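Local coordinates for esterase (Rhizomucor miehei, PDB 4WY5), which probably hydrolyses carboxylic esters as an alpha/beta-hydrolase-fold carboxylesterase, at residues Leu255-Glu260 against Ile308-Ala313. Residues are numbered along the deposited sequence; the frame is centred on the assembly and turned at random.
Sequences LLFTAE and INTIVA
Strand 255-259 runs nearly antiparallel to helix 308-313, at 168° between their directions, with the two axes 10.6 Å apart at closest approach. L255 and F257, two apart on the strand, both direct their CB toward the helix and bridge this gap with T310 and I311. The contact is buried and apolar. F257 and I311 meet most closely: CE2 of F257 lies 3.6 Å from CG1 of I311. CZ of F257 is 3.9 Å from CG1 of I311, and this branch approaches the ring obliquely. In I311, CG1 stands anti to the carbonyl carbon (chi1 -66°), which brings this branch, rather than CG2, to the phenylalanine. T310 comes in at the ring edge, near the ring plane, with its CG2 4.1 Å from CZ of F257. Its methyl is turned to the ring, while its OG1 is hydrogen-bonded to the carbonyl oxygen of F306, one turn back in the helix. L255 adds a looser contact through one methyl, CD2, which is 4.2 Å from CA of I311. The contact joins two layers of the alpha/beta hydrolase fold, helix 302-319 and the central sheet. Strand 254-259 lies between parallel strands 185-189 and 282-287, and F257 also touches V285 on the latter. Helix 302-319 rests against helix 100-110, where I311 meets L106. T310 also packs on T310 of the second subunit, and strand residue L255 on F306 of the second subunit, so this buried contact reaches the dimer interface.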
loop_
_atom_site.group_PDB
_atom_site.type_symbol
_atom_site.label_atom_id
_atom_site.label_comp_id
_atom_site.label_asym_id
_atom_site.label_seq_id
_atom_site.Cartn_x
_atom_site.Cartn_y
_atom_site.Cartn_z
ATOM N N LEU A 255 7.554 -7.756 1.325
ATOM C CA LEU A 255 6.370 -6.919 1.074
ATOM C C LEU A 255 5.147 -7.807 1.254
ATOM O O LEU A 255 5.031 -8.836 0.590
ATOM C CB LEU A 255 6.410 -6.288 -0.327
ATOM C CG LEU A 255 5.176 -5.510 -0.812
ATOM C CD1 LEU A 255 4.850 -4.250 0.051
ATOM C CD2 LEU A 255 5.299 -5.142 -2.289
ATOM N N LEU A 256 4.264 -7.462 2.186
ATOM C CA LEU A 256 3.108 -8.323 2.460
ATOM C C LEU A 256 1.767 -7.596 2.306
ATOM O O LEU A 256 1.596 -6.484 2.799
ATOM C CB LEU A 256 3.230 -8.928 3.856
ATOM C CG LEU A 256 2.273 -10.041 4.276
ATOM C CD1 LEU A 256 2.952 -10.867 5.336
ATOM C CD2 LEU A 256 0.988 -9.480 4.864
ATOM N N PHE A 257 0.839 -8.223 1.576
ATOM C CA PHE A 257 -0.528 -7.709 1.422
ATOM C C PHE A 257 -1.491 -8.616 2.149
ATOM O O PHE A 257 -1.355 -9.851 2.095
ATOM C CB PHE A 257 -0.968 -7.619 -0.038
ATOM C CG PHE A 257 -0.167 -6.640 -0.875
ATOM C CD1 PHE A 257 -0.607 -5.326 -1.044
ATOM C CD2 PHE A 257 1.013 -7.036 -1.486
ATOM C CE1 PHE A 257 0.111 -4.424 -1.818
ATOM C CE2 PHE A 257 1.743 -6.140 -2.268
ATOM C CZ PHE A 257 1.292 -4.828 -2.434
ATOM N N THR A 258 -2.478 -7.997 2.793
ATOM C CA THR A 258 -3.542 -8.715 3.470
ATOM C C THR A 258 -4.887 -8.169 2.957
ATOM O O THR A 258 -4.956 -7.017 2.523
ATOM C CB THR A 258 -3.382 -8.564 4.992
ATOM O OG1 THR A 258 -3.192 -9.852 5.584
ATOM C CG2 THR A 258 -4.539 -7.842 5.610
ATOM N N ALA A 259 -5.942 -8.986 2.958
ATOM C CA ALA A 259 -7.254 -8.512 2.501
ATOM C C ALA A 259 -8.224 -8.304 3.675
ATOM O O ALA A 259 -8.283 -9.136 4.578
ATOM C CB ALA A 259 -7.851 -9.492 1.486
ATOM N N GLU A 260 -8.967 -7.193 3.665
ATOM C CA GLU A 260 -9.819 -6.833 4.804
ATOM C C GLU A 260 -10.874 -7.890 5.141
ATOM O O GLU A 260 -11.065 -8.216 6.309
ATOM C CB GLU A 260 -10.525 -5.476 4.577
ATOM C CG GLU A 260 -11.413 -5.079 5.779
ATOM C CD GLU A 260 -12.088 -3.722 5.641
ATOM O OE1 GLU A 260 -12.632 -3.442 4.542
ATOM O OE2 GLU A 260 -12.097 -2.943 6.634
ATOM N N ILE A 308 -1.080 -3.995 -8.194
ATOM C CA ILE A 308 -0.103 -4.200 -9.279
ATOM C C ILE A 308 0.954 -3.075 -9.311
ATOM O O ILE A 308 2.152 -3.353 -9.246
ATOM C CB ILE A 308 -0.793 -4.293 -10.659
ATOM C CG1 ILE A 308 -1.587 -5.603 -10.771
ATOM C CG2 ILE A 308 0.242 -4.233 -11.777
ATOM C CD1 ILE A 308 -0.716 -6.863 -10.655
ATOM N N ASN A 309 0.521 -1.813 -9.353
ATOM C CA ASN A 309 1.466 -0.692 -9.385
ATOM C C ASN A 309 2.414 -0.642 -8.179
ATOM O O ASN A 309 3.583 -0.283 -8.316
ATOM C CB ASN A 309 0.721 0.651 -9.467
ATOM C CG ASN A 309 0.034 0.862 -10.804
ATOM O OD1 ASN A 309 0.261 0.113 -11.754
ATOM N ND2 ASN A 309 -0.780 1.923 -10.898
ATOM N N THR A 310 1.908 -1.009 -7.004
ATOM C CA THR A 310 2.677 -0.923 -5.764
ATOM C C THR A 310 3.768 -2.014 -5.695
ATOM O O THR A 310 4.886 -1.755 -5.246
ATOM C CB THR A 310 1.724 -1.011 -4.540
ATOM O OG1 THR A 310 0.792 0.083 -4.585
ATOM C CG2 THR A 310 2.495 -0.954 -3.233
ATOM N N ILE A 311 3.426 -3.230 -6.124
ATOM C CA ILE A 311 4.412 -4.288 -6.308
ATOM C C ILE A 311 5.495 -3.883 -7.324
ATOM O O ILE A 311 6.697 -4.038 -7.065
ATOM C CB ILE A 311 3.755 -5.611 -6.801
ATOM C CG1 ILE A 311 2.824 -6.206 -5.737
ATOM C CG2 ILE A 311 4.819 -6.647 -7.186
ATOM C CD1 ILE A 311 2.089 -7.462 -6.228
ATOM N N VAL A 312 5.077 -3.329 -8.458
ATOM C CA VAL A 312 6.037 -2.939 -9.491
ATOM C C VAL A 312 7.050 -1.928 -8.956
ATOM O O VAL A 312 8.248 -2.046 -9.226
ATOM C CB VAL A 312 5.315 -2.365 -10.743
ATOM C CG1 VAL A 312 6.282 -1.628 -11.673
ATOM C CG2 VAL A 312 4.603 -3.490 -11.496
ATOM N N ALA A 313 6.586 -0.958 -8.166
ATOM C CA ALA A 313 7.493 0.061 -7.643
ATOM C C ALA A 313 8.467 -0.504 -6.596
ATOM O O ALA A 313 9.611 -0.052 -6.506
ATOM C CB ALA A 313 6.698 1.225 -7.056
#